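Side-chain contacts in heavy-metal chelation domain-containing protein (Pyrococcus horikoshii, PDB 3NPG), which is of unknown function but may take part in binding heavy metals: residues A[32-37]-A[228-233]; A[223-228]-A[239-244]; A[19-24]-A[90-95]; A[68-73]-A[82-87]. All coordinates share one frame; numbering follows the deposited sequence.

Contact 1: A[32-37]-A[228-233]. With ACT (acetate ion), chain E.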
loop_
_atom_site.group_PDB
_atom_site.type_symbol
_atom_site.label_atom_id
_atom_site.label_comp_id
_atom_site.label_asym_id
_atom_site.label_seq_id
_atom_site.Cartn_x
_atom_site.Cartn_y
_atom_site.Cartn_z
ATOM N N TYR A 32 14.896 3.872 11.778
ATOM C CA TYR A 32 15.500 2.702 12.396
ATOM C C TYR A 32 15.092 2.500 13.828
ATOM O O TYR A 32 14.957 3.468 14.589
ATOM C CB TYR A 32 17.032 2.772 12.291
ATOM C CG TYR A 32 17.547 2.435 10.915
ATOM C CD1 TYR A 32 17.608 3.400 9.918
ATOM C CD2 TYR A 32 17.943 1.140 10.595
ATOM C CE1 TYR A 32 18.018 3.079 8.627
ATOM C CE2 TYR A 32 18.378 0.813 9.315
ATOM C CZ TYR A 32 18.411 1.785 8.331
ATOM O OH TYR A 32 18.829 1.469 7.064
ATOM N N THR A 33 14.917 1.224 14.215
ATOM C CA THR A 33 14.746 0.811 15.598
ATOM C C THR A 33 16.144 0.652 16.163
ATOM O O THR A 33 17.022 0.126 15.474
ATOM C CB THR A 33 13.960 -0.516 15.664
ATOM O OG1 THR A 33 12.636 -0.299 15.180
ATOM C CG2 THR A 33 13.910 -1.102 17.065
ATOM N N TRP A 34 16.390 1.182 17.359
ATOM C CA TRP A 34 17.724 1.116 17.939
ATOM C C TRP A 34 17.732 0.580 19.351
ATOM O O TRP A 34 16.745 0.711 20.073
ATOM C CB TRP A 34 18.429 2.478 17.862
ATOM C CG TRP A 34 17.674 3.592 18.510
ATOM C CD1 TRP A 34 16.815 4.462 17.906
ATOM C CD2 TRP A 34 17.743 3.984 19.884
ATOM N NE1 TRP A 34 16.341 5.371 18.821
ATOM C CE2 TRP A 34 16.904 5.109 20.043
ATOM C CE3 TRP A 34 18.434 3.491 21.006
ATOM C CZ2 TRP A 34 16.725 5.738 21.277
ATOM C CZ3 TRP A 34 18.253 4.116 22.226
ATOM C CH2 TRP A 34 17.403 5.222 22.355
ATOM N N VAL A 35 18.850 -0.038 19.744
ATOM C CA VAL A 35 19.056 -0.563 21.091
ATOM C C VAL A 35 20.433 -0.126 21.575
ATOM O O VAL A 35 21.439 -0.413 20.915
ATOM C CB VAL A 35 18.882 -2.115 21.144
ATOM C CG1 VAL A 35 19.441 -2.689 22.438
ATOM C CG2 VAL A 35 17.415 -2.515 20.963
ATOM N N LEU A 36 20.475 0.630 22.680
ATOM C CA LEU A 36 21.728 1.098 23.266
ATOM C C LEU A 36 22.141 0.174 24.423
ATOM O O LEU A 36 21.334 -0.093 25.317
ATOM C CB LEU A 36 21.572 2.554 23.756
ATOM C CG LEU A 36 22.839 3.243 24.277
ATOM C CD1 LEU A 36 23.933 3.274 23.212
ATOM C CD2 LEU A 36 22.529 4.652 24.762
ATOM N N VAL A 37 23.369 -0.375 24.364
ATOM C CA VAL A 37 23.870 -1.283 25.409
ATOM C C VAL A 37 25.150 -0.748 26.047
ATOM O O VAL A 37 25.804 0.121 25.471
ATOM C CB VAL A 37 24.045 -2.747 24.900
ATOM C CG1 VAL A 37 22.715 -3.333 24.442
ATOM C CG2 VAL A 37 25.097 -2.830 23.787
ATOM N N VAL A 228 20.759 11.382 18.499
ATOM C CA VAL A 228 20.034 12.625 18.238
ATOM C C VAL A 228 19.390 12.572 16.853
ATOM O O VAL A 228 18.207 12.872 16.715
ATOM C CB VAL A 228 20.962 13.867 18.410
ATOM C CG1 VAL A 228 20.335 15.120 17.804
ATOM C CG2 VAL A 228 21.306 14.091 19.879
ATOM N N LYS A 229 20.144 12.109 15.845
ATOM C CA LYS A 229 19.638 12.005 14.477
ATOM C C LYS A 229 18.627 10.868 14.327
ATOM O O LYS A 229 17.627 11.038 13.633
ATOM C CB LYS A 229 20.796 11.859 13.471
ATOM C CG LYS A 229 21.809 13.023 13.513
ATOM C CD LYS A 229 21.244 14.318 12.916
ATOM C CE LYS A 229 22.274 15.420 12.908
ATOM N NZ LYS A 229 21.693 16.714 12.469
ATOM N N LEU A 230 18.861 9.714 15.015
ATOM C CA LEU A 230 17.913 8.579 14.971
ATOM C C LEU A 230 16.566 8.990 15.553
ATOM O O LEU A 230 15.519 8.659 14.986
ATOM C CB LEU A 230 18.463 7.358 15.741
ATOM C CG LEU A 230 19.500 6.495 15.020
ATOM C CD1 LEU A 230 20.089 5.490 15.956
ATOM C CD2 LEU A 230 18.896 5.783 13.823
ATOM N N LYS A 231 16.594 9.748 16.673
ATOM C CA LYS A 231 15.387 10.255 17.333
ATOM C C LYS A 231 14.698 11.323 16.479
ATOM O O LYS A 231 13.475 11.463 16.544
ATOM C CB LYS A 231 15.727 10.816 18.722
ATOM C CG LYS A 231 16.018 9.748 19.760
ATOM C CD LYS A 231 16.758 10.323 20.954
ATOM C CE LYS A 231 16.841 9.327 22.075
ATOM N NZ LYS A 231 17.912 9.666 23.038
ATOM N N LEU A 232 15.484 12.070 15.661
ATOM C CA LEU A 232 14.948 13.112 14.776
ATOM C C LEU A 232 14.407 12.534 13.460
ATOM O O LEU A 232 13.749 13.243 12.704
ATOM C CB LEU A 232 16.016 14.188 14.484
ATOM C CG LEU A 232 16.212 15.253 15.565
ATOM C CD1 LEU A 232 17.502 15.991 15.360
ATOM C CD2 LEU A 232 15.047 16.226 15.597
ATOM N N GLY A 233 14.692 11.257 13.205
ATOM C CA GLY A 233 14.247 10.573 11.995
ATOM C C GLY A 233 15.083 10.908 10.774
ATOM O O GLY A 233 14.584 10.857 9.647
HETATM C C ACT E . 18.945 -1.866 6.110
HETATM O O ACT E . 18.841 -3.033 6.314
HETATM O OXT ACT E . 18.863 -1.127 7.029
HETATM C CH3 ACT E . 19.155 -1.339 4.692
#
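W34 reaches L230 because its CG lies between the backbone N and the carbonyl carbon (chi1 56°), which holds the indole close over the strand and turned toward the helix. L230 answers with CG anti to its carbonyl carbon (chi1 -79°), and the two side chains meet at a slant. L230 CD1 lies 3.9 Å from W34 CB and equally near the pyrrole carbon CD1 of that ring. The other branch of the same leucine, CD2, turns to the residue two places earlier in the strand, ending 3.9 Å from Y32 CB. One leucine thus straddles two positions of strand 32-37. Farther along the indole, the extended chain of K231 crosses the benzo part, with K231 CE 3.7 Å from W34 CZ2.

The strand and helix axes approach to 9.3 Å and run at 139° to each other. W34 and L36 face helix 223-232, whereas T33, V35 and V37 pack on helix 79-96, so the middle strand of the three-stranded sheet is covered on both faces.

Y32 meets the helix only near its base; its ring leads away to an acetate ion, probably from the crystallisation liquor. Y32 OH donates a 2.6 Å hydrogen bond to acetate OXT, which lies at the ring edge in plane, and T199 OG1 also bonds the acetate.

L230 and the K231 methylene meet the strand through carbon atoms alone, so this fit rests on van der Waals and hydrophobic contact, while K231 NZ makes a long, weak ion pair with D25 of the second subunit.

Contact 2: A[223-228]-A[239-244]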
loop_
_atom_site.group_PDB
_atom_site.type_symbol
_atom_site.label_atom_id
_atom_site.label_comp_id
_atom_site.label_asym_id
_atom_site.label_seq_id
_atom_site.Cartn_x
_atom_site.Cartn_y
_atom_site.Cartn_z
ATOM N N ILE A 223 28.047 7.822 19.391
ATOM C CA ILE A 223 26.742 7.320 19.847
ATOM C C ILE A 223 25.753 8.462 20.160
ATOM O O ILE A 223 24.594 8.396 19.743
ATOM C CB ILE A 223 26.914 6.355 21.060
ATOM C CG1 ILE A 223 27.990 5.250 20.780
ATOM C CG2 ILE A 223 25.573 5.769 21.506
ATOM C CD1 ILE A 223 27.581 4.106 19.840
ATOM N N GLU A 224 26.212 9.499 20.894
ATOM C CA GLU A 224 25.355 10.621 21.294
ATOM C C GLU A 224 24.800 11.393 20.095
ATOM O O GLU A 224 23.595 11.644 20.036
ATOM C CB GLU A 224 26.097 11.566 22.259
ATOM C CG GLU A 224 26.332 10.968 23.640
ATOM C CD GLU A 224 25.071 10.650 24.427
ATOM O OE1 GLU A 224 24.128 11.475 24.409
ATOM O OE2 GLU A 224 25.037 9.582 25.082
ATOM N N LYS A 225 25.673 11.750 19.128
ATOM C CA LYS A 225 25.261 12.500 17.934
ATOM C C LYS A 225 24.359 11.662 17.013
ATOM O O LYS A 225 23.407 12.197 16.438
ATOM C CB LYS A 225 26.481 13.029 17.169
ATOM C CG LYS A 225 27.205 14.166 17.876
ATOM C CD LYS A 225 28.145 14.898 16.927
ATOM C CE LYS A 225 28.889 16.015 17.613
ATOM N NZ LYS A 225 29.681 16.820 16.645
ATOM N N ALA A 226 24.644 10.341 16.899
ATOM C CA ALA A 226 23.847 9.423 16.078
ATOM C C ALA A 226 22.449 9.191 16.677
ATOM O O ALA A 226 21.480 9.102 15.930
ATOM C CB ALA A 226 24.573 8.103 15.910
ATOM N N LEU A 227 22.345 9.122 18.033
ATOM C CA LEU A 227 21.053 8.968 18.728
ATOM C C LEU A 227 20.162 10.178 18.512
ATOM O O LEU A 227 18.955 10.027 18.341
ATOM C CB LEU A 227 21.264 8.739 20.236
ATOM C CG LEU A 227 21.531 7.302 20.662
ATOM C CD1 LEU A 227 21.874 7.234 22.122
ATOM C CD2 LEU A 227 20.345 6.417 20.363
ATOM N N VAL A 228 20.759 11.382 18.499
ATOM C CA VAL A 228 20.034 12.625 18.238
ATOM C C VAL A 228 19.390 12.572 16.853
ATOM O O VAL A 228 18.207 12.872 16.715
ATOM C CB VAL A 228 20.962 13.867 18.410
ATOM C CG1 VAL A 228 20.335 15.120 17.804
ATOM C CG2 VAL A 228 21.306 14.091 19.879
ATOM N N GLU A 239 23.940 8.323 9.448
ATOM C CA GLU A 239 24.937 7.728 8.556
ATOM C C GLU A 239 26.277 8.484 8.642
ATOM O O GLU A 239 27.339 7.861 8.577
ATOM C CB GLU A 239 24.409 7.731 7.108
ATOM C CG GLU A 239 25.139 6.782 6.177
ATOM C CD GLU A 239 24.539 6.689 4.787
ATOM O OE1 GLU A 239 24.277 7.752 4.177
ATOM O OE2 GLU A 239 24.352 5.552 4.298
ATOM N N SER A 240 26.220 9.827 8.813
ATOM C CA SER A 240 27.422 10.669 8.906
ATOM C C SER A 240 28.163 10.476 10.239
ATOM O O SER A 240 29.335 10.841 10.347
ATOM C CB SER A 240 27.066 12.139 8.706
ATOM O OG SER A 240 26.202 12.600 9.730
ATOM N N GLU A 241 27.484 9.898 11.249
ATOM C CA GLU A 241 28.091 9.630 12.561
ATOM C C GLU A 241 28.557 8.171 12.648
ATOM O O GLU A 241 28.771 7.648 13.747
ATOM C CB GLU A 241 27.096 9.954 13.697
ATOM C CG GLU A 241 26.672 11.415 13.748
ATOM C CD GLU A 241 27.777 12.415 14.047
ATOM O OE1 GLU A 241 28.824 12.006 14.600
ATOM O OE2 GLU A 241 27.557 13.622 13.807
ATOM N N SER A 242 28.734 7.523 11.484
ATOM C CA SER A 242 29.140 6.128 11.408
ATOM C C SER A 242 30.203 5.925 10.337
ATOM O O SER A 242 30.418 6.809 9.505
ATOM C CB SER A 242 27.933 5.241 11.110
ATOM O OG SER A 242 26.944 5.355 12.119
ATOM N N ILE A 243 30.866 4.751 10.347
ATOM C CA ILE A 243 31.837 4.383 9.317
ATOM C C ILE A 243 31.403 3.112 8.604
ATOM O O ILE A 243 31.134 2.102 9.253
ATOM C CB ILE A 243 33.295 4.289 9.867
ATOM C CG1 ILE A 243 33.369 3.452 11.164
ATOM C CG2 ILE A 243 33.898 5.678 10.063
ATOM C CD1 ILE A 243 33.981 2.114 10.992
ATOM N N LYS A 244 31.267 3.178 7.272
ATOM C CA LYS A 244 30.854 2.033 6.466
ATOM C C LYS A 244 31.977 1.002 6.367
ATOM O O LYS A 244 33.142 1.372 6.285
ATOM C CB LYS A 244 30.418 2.489 5.066
ATOM C CG LYS A 244 29.075 3.214 5.047
ATOM C CD LYS A 244 28.717 3.695 3.645
ATOM C CE LYS A 244 27.412 4.447 3.627
ATOM N NZ LYS A 244 27.123 5.019 2.285
#
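The carboxylate of E241 lies flat beneath the aliphatic chain of K225. K225 CB stands over one face of the acid, 3.4 Å from E241 CD and almost along the normal to its plane. K225 CD is above the same face but displaced outward, 3.4 Å from E241 OE2. The two chains run askew to each other, and the extended lysine carries its ammonium past the acid: K225 NZ remains 4.8 Å from E241 OE2. That separation allows a long-range attraction between opposite charges at most, not a salt bridge.

The glutamate folds back at chi2 (-64°), which tucks the acid against the helix. Its base meets A226, CB to CB, at 3.8 Å. With an alanine here, the K225 methylenes would probably lose the flat group packed against them and the lysine ammonium a nearby opposite charge.

A type I turn from E239 to S242 presents E241 to the helix, closed by the S242 N to E239 O bond of 3.2 Å.

This is the end of a Rossmann-like alpha/beta sheet: helix 223-232 follows strand 214-220, and after helix 235-239 the turn leads into strand 242-248, which lies antiparallel to strand 214-220 at the sheet margin.

Contact 3: A[19-24]-A[90-95]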
loop_
_atom_site.group_PDB
_atom_site.type_symbol
_atom_site.label_atom_id
_atom_site.label_comp_id
_atom_site.label_asym_id
_atom_site.label_seq_id
_atom_site.Cartn_x
_atom_site.Cartn_y
_atom_site.Cartn_z
ATOM N N GLU A 19 25.726 -11.732 28.061
ATOM C CA GLU A 19 25.859 -12.013 29.498
ATOM C C GLU A 19 26.477 -10.845 30.273
ATOM O O GLU A 19 25.980 -10.493 31.346
ATOM C CB GLU A 19 26.667 -13.303 29.727
ATOM N N ASP A 20 27.546 -10.234 29.723
ATOM C CA ASP A 20 28.241 -9.126 30.390
ATOM C C ASP A 20 27.779 -7.745 29.885
ATOM O O ASP A 20 28.412 -6.737 30.198
ATOM C CB ASP A 20 29.769 -9.279 30.250
ATOM C CG ASP A 20 30.325 -10.534 30.910
ATOM O OD1 ASP A 20 29.989 -10.786 32.093
ATOM O OD2 ASP A 20 31.145 -11.228 30.267
ATOM N N LEU A 21 26.655 -7.698 29.139
ATOM C CA LEU A 21 26.106 -6.439 28.614
ATOM C C LEU A 21 24.738 -6.127 29.222
ATOM O O LEU A 21 23.965 -7.045 29.515
ATOM C CB LEU A 21 26.001 -6.485 27.085
ATOM C CG LEU A 21 27.314 -6.477 26.314
ATOM C CD1 LEU A 21 27.095 -6.873 24.892
ATOM C CD2 LEU A 21 27.984 -5.118 26.382
ATOM N N LYS A 22 24.431 -4.831 29.399
ATOM C CA LYS A 22 23.159 -4.387 29.968
ATOM C C LYS A 22 22.446 -3.424 29.029
ATOM O O LYS A 22 23.099 -2.663 28.310
ATOM C CB LYS A 22 23.382 -3.714 31.341
ATOM C CG LYS A 22 23.792 -4.677 32.445
ATOM C CD LYS A 22 23.875 -3.977 33.790
ATOM N N LEU A 23 21.102 -3.435 29.050
ATOM C CA LEU A 23 20.295 -2.525 28.242
ATOM C C LEU A 23 20.292 -1.115 28.862
ATOM O O LEU A 23 20.003 -0.966 30.050
ATOM C CB LEU A 23 18.849 -3.064 28.119
ATOM C CG LEU A 23 17.849 -2.177 27.360
ATOM C CD1 LEU A 23 18.188 -2.105 25.881
ATOM C CD2 LEU A 23 16.434 -2.682 27.541
ATOM N N VAL A 24 20.636 -0.091 28.060
ATOM C CA VAL A 24 20.633 1.306 28.518
ATOM C C VAL A 24 19.336 1.991 28.081
ATOM O O VAL A 24 18.590 2.495 28.919
ATOM C CB VAL A 24 21.886 2.078 28.017
ATOM C CG1 VAL A 24 21.799 3.557 28.378
ATOM C CG2 VAL A 24 23.166 1.462 28.568
ATOM N N ASN A 90 22.348 -6.751 17.035
ATOM C CA ASN A 90 23.310 -5.838 16.428
ATOM C C ASN A 90 24.042 -5.011 17.487
ATOM O O ASN A 90 25.235 -4.758 17.343
ATOM C CB ASN A 90 22.617 -4.926 15.418
ATOM C CG ASN A 90 22.094 -5.655 14.204
ATOM O OD1 ASN A 90 22.552 -6.747 13.851
ATOM N ND2 ASN A 90 21.143 -5.052 13.517
ATOM N N ALA A 91 23.330 -4.611 18.567
ATOM C CA ALA A 91 23.928 -3.855 19.672
ATOM C C ALA A 91 25.036 -4.661 20.336
ATOM O O ALA A 91 26.150 -4.155 20.503
ATOM C CB ALA A 91 22.861 -3.491 20.690
ATOM N N VAL A 92 24.749 -5.951 20.653
ATOM C CA VAL A 92 25.724 -6.875 21.250
ATOM C C VAL A 92 26.894 -7.099 20.276
ATOM O O VAL A 92 28.054 -7.093 20.690
ATOM C CB VAL A 92 25.044 -8.222 21.656
ATOM C CG1 VAL A 92 26.076 -9.247 22.119
ATOM C CG2 VAL A 92 23.985 -7.997 22.730
ATOM N N SER A 93 26.578 -7.226 18.970
ATOM C CA SER A 93 27.562 -7.446 17.914
ATOM C C SER A 93 28.502 -6.261 17.754
ATOM O O SER A 93 29.702 -6.452 17.631
ATOM C CB SER A 93 26.863 -7.733 16.592
ATOM O OG SER A 93 26.027 -8.875 16.682
ATOM N N GLN A 94 27.956 -5.030 17.768
ATOM C CA GLN A 94 28.746 -3.795 17.608
ATOM C C GLN A 94 29.711 -3.557 18.778
ATOM O O GLN A 94 30.718 -2.863 18.616
ATOM C CB GLN A 94 27.826 -2.581 17.397
ATOM C CG GLN A 94 27.098 -2.598 16.054
ATOM C CD GLN A 94 28.033 -2.351 14.901
ATOM O OE1 GLN A 94 28.447 -1.227 14.653
ATOM N NE2 GLN A 94 28.350 -3.391 14.147
ATOM N N TYR A 95 29.418 -4.153 19.945
ATOM C CA TYR A 95 30.296 -4.084 21.108
ATOM C C TYR A 95 31.505 -5.017 20.914
ATOM O O TYR A 95 32.624 -4.653 21.276
ATOM C CB TYR A 95 29.517 -4.466 22.388
ATOM C CG TYR A 95 30.329 -4.346 23.665
ATOM C CD1 TYR A 95 30.389 -3.146 24.367
ATOM C CD2 TYR A 95 30.975 -5.450 24.208
ATOM C CE1 TYR A 95 31.112 -3.038 25.558
ATOM C CE2 TYR A 95 31.704 -5.355 25.393
ATOM C CZ TYR A 95 31.773 -4.146 26.064
ATOM O OH TYR A 95 32.486 -4.056 27.235
#
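A CH-pi contact between L21 and Y95 is the most directional feature here. L21 CD2 sits over one face of the phenol ring, 3.5 Å from the Y95 ring centroid and only 6° off the normal. The six ring carbons are therefore almost equally distant from this methyl, the nearest including Y95 CG at 3.7 Å. The ring is put beneath the leucine by a chi1 of -177°, which sets Y95 CG anti to the backbone N.

Aliphatic packing uses the other branch of the leucine. L21 CD1 lies 3.8 Å from V92 CG1 and also touches CG2 of that valine, one helical turn before the tyrosine. The fork of L21 thus bridges residues one turn apart on helix 79-96, and L67 of helix 67-72 packs against both L21 and V92.

Polar bonding lies to the side of this apolar patch: Y95 OH is hydrogen-bonded to the backbone N of E41, between strands 32-38 and 43-49. Replacing Y95 with an alanine would probably bare L21 CD2 and deprive E41 N of its hydroxyl partner.

L21 immediately precedes strand 22-27, the first strand of a three-stranded antiparallel meander. A long helix, 79-96, lies against one face of that sheet, and here its C-terminal part meets the residue that leads into an outermost strand, as in a helix layer packed on a beta sheet.

Contact 4: A[68-73]-A[82-87]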
loop_
_atom_site.group_PDB
_atom_site.type_symbol
_atom_site.label_atom_id
_atom_site.label_comp_id
_atom_site.label_asym_id
_atom_site.label_seq_id
_atom_site.Cartn_x
_atom_site.Cartn_y
_atom_site.Cartn_z
ATOM N N LEU A 68 18.492 -9.583 27.196
ATOM C CA LEU A 68 18.202 -11.002 26.941
ATOM C C LEU A 68 16.750 -11.222 26.487
ATOM O O LEU A 68 16.500 -12.079 25.640
ATOM C CB LEU A 68 18.521 -11.855 28.184
ATOM C CG LEU A 68 20.013 -11.980 28.544
ATOM C CD1 LEU A 68 20.191 -12.534 29.938
ATOM C CD2 LEU A 68 20.754 -12.838 27.527
ATOM N N GLU A 69 15.796 -10.424 27.034
ATOM C CA GLU A 69 14.371 -10.496 26.661
ATOM C C GLU A 69 14.179 -10.049 25.208
ATOM O O GLU A 69 13.446 -10.700 24.457
ATOM C CB GLU A 69 13.516 -9.627 27.614
ATOM C CG GLU A 69 12.012 -9.691 27.355
ATOM C CD GLU A 69 11.310 -10.938 27.863
ATOM O OE1 GLU A 69 11.777 -11.522 28.867
ATOM O OE2 GLU A 69 10.245 -11.285 27.301
ATOM N N PHE A 70 14.873 -8.960 24.801
ATOM C CA PHE A 70 14.810 -8.447 23.428
ATOM C C PHE A 70 15.328 -9.472 22.437
ATOM O O PHE A 70 14.632 -9.791 21.475
ATOM C CB PHE A 70 15.602 -7.126 23.296
ATOM C CG PHE A 70 14.891 -5.878 23.791
ATOM C CD1 PHE A 70 13.578 -5.937 24.247
ATOM C CD2 PHE A 70 15.524 -4.641 23.762
ATOM C CE1 PHE A 70 12.925 -4.789 24.695
ATOM C CE2 PHE A 70 14.868 -3.492 24.207
ATOM C CZ PHE A 70 13.573 -3.573 24.673
ATOM N N ILE A 71 16.535 -10.044 22.704
ATOM C CA ILE A 71 17.171 -11.040 21.822
ATOM C C ILE A 71 16.329 -12.318 21.689
ATOM O O ILE A 71 16.250 -12.884 20.601
ATOM C CB ILE A 71 18.646 -11.343 22.263
ATOM C CG1 ILE A 71 19.487 -10.043 22.325
ATOM C CG2 ILE A 71 19.304 -12.375 21.328
ATOM C CD1 ILE A 71 20.814 -10.179 23.061
ATOM N N ASP A 72 15.679 -12.753 22.785
ATOM C CA ASP A 72 14.835 -13.953 22.758
ATOM C C ASP A 72 13.634 -13.770 21.811
ATOM O O ASP A 72 13.172 -14.741 21.210
ATOM C CB ASP A 72 14.356 -14.311 24.175
ATOM C CG ASP A 72 13.552 -15.596 24.239
ATOM O OD1 ASP A 72 14.023 -16.619 23.695
ATOM O OD2 ASP A 72 12.451 -15.578 24.835
ATOM N N LYS A 73 13.163 -12.518 21.651
ATOM C CA LYS A 73 12.009 -12.197 20.809
ATOM C C LYS A 73 12.404 -11.877 19.347
ATOM O O LYS A 73 11.596 -11.319 18.608
ATOM C CB LYS A 73 11.206 -11.027 21.420
ATOM C CG LYS A 73 10.636 -11.323 22.816
ATOM C CD LYS A 73 9.413 -12.215 22.759
ATOM C CE LYS A 73 8.904 -12.558 24.128
ATOM N NZ LYS A 73 8.402 -11.360 24.843
ATOM N N ARG A 82 10.517 -8.675 16.664
ATOM C CA ARG A 82 11.655 -9.094 15.825
ATOM C C ARG A 82 12.633 -7.945 15.619
ATOM O O ARG A 82 13.845 -8.133 15.769
ATOM C CB ARG A 82 11.176 -9.596 14.454
ATOM C CG ARG A 82 10.721 -11.029 14.440
ATOM C CD ARG A 82 10.915 -11.675 13.067
ATOM N NE ARG A 82 10.204 -10.960 11.997
ATOM C CZ ARG A 82 8.913 -11.135 11.711
ATOM N NH1 ARG A 82 8.170 -11.957 12.441
ATOM N NH2 ARG A 82 8.351 -10.464 10.713
ATOM N N THR A 83 12.115 -6.761 15.196
ATOM C CA THR A 83 12.945 -5.582 14.919
ATOM C C THR A 83 13.737 -5.149 16.163
ATOM O O THR A 83 14.944 -4.923 16.066
ATOM C CB THR A 83 12.096 -4.450 14.320
ATOM O OG1 THR A 83 11.229 -4.996 13.319
ATOM C CG2 THR A 83 12.948 -3.346 13.720
ATOM N N LEU A 84 13.075 -5.119 17.349
ATOM C CA LEU A 84 13.747 -4.790 18.621
ATOM C C LEU A 84 14.791 -5.864 18.989
ATOM O O LEU A 84 15.842 -5.539 19.552
ATOM C CB LEU A 84 12.720 -4.630 19.757
ATOM C CG LEU A 84 12.002 -3.274 19.828
ATOM C CD1 LEU A 84 10.689 -3.390 20.584
ATOM C CD2 LEU A 84 12.891 -2.209 20.467
ATOM N N GLY A 85 14.498 -7.124 18.630
ATOM C CA GLY A 85 15.399 -8.250 18.857
ATOM C C GLY A 85 16.638 -8.210 17.980
ATOM O O GLY A 85 17.751 -8.412 18.468
ATOM N N VAL A 86 16.448 -7.945 16.673
ATOM C CA VAL A 86 17.557 -7.812 15.716
ATOM C C VAL A 86 18.431 -6.587 16.066
ATOM O O VAL A 86 19.658 -6.690 16.055
ATOM C CB VAL A 86 17.045 -7.768 14.251
ATOM C CG1 VAL A 86 18.163 -7.399 13.282
ATOM C CG2 VAL A 86 16.404 -9.097 13.858
ATOM N N ALA A 87 17.794 -5.451 16.454
ATOM C CA ALA A 87 18.524 -4.248 16.892
ATOM C C ALA A 87 19.365 -4.547 18.135
ATOM O O ALA A 87 20.475 -4.038 18.261
ATOM C CB ALA A 87 17.551 -3.115 17.178
#
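K73 NZ is gripped by E69 and S61. It bonds E69 OE2 at 3.1 Å, within a salt bridge, meeting that oxygen nearly along its C-O axis, and it also bonds S61 OG. The ammonium end leads away from helix 79-96, and the backbone of K73 faces R82. K73 O lies 3.6 Å from R82 CA in a CA-H...O contact with an angle of 133° at the hydrogen; R82 N is also near, but its angle is too poor for a hydrogen bond. The guanidinium of R82 points elsewhere, with NH1 bonded to S76 O and NE to V176 O.

The helical segments 68-72 and 82-87 cross at 119°, their axes 7.4 Å apart, in a close helix-helix crossing centred on a glycine: I71 CA and G85 CA are 4.4 Å apart. G85 has no side chain to hold the backbones apart, so the last turn of helix 67-72 can lie against it.

F70, with CG anti to its carbonyl carbon (chi1 -80°), turns its ring beside L84. The rim meets the leucine loosely, F70 CE2 to L84 CD2 at 4.4 Å. F26 stacks edge-to-face with F70, and L232 of the second subunit packs on both F70 and L84.

Overall arrangement
Contacts 1, 3 and 4 are buried, whereas contact 2 lies partly at the surface, where a lysine's methylenes cover a carboxylate. Contacts 1 and 2 share helix 223-232 and join directly as W34 and L36 pack on L227; contacts 3 and 4 share helix 79-96 and meet through L23 on F70 and V92 on I71. The three-stranded sheet separates these helices: T33 and V35 pack from its other face on residues of contact 4. Methyl and ring packing dominates contacts 1 and 3, but contact 4 relies on close backbones. Toward the second subunit, L232 of contact 1 meets F26 there, F70 and L84 of contact 4 meet its L232, and V228, shared by contacts 1 and 2, meets its P65.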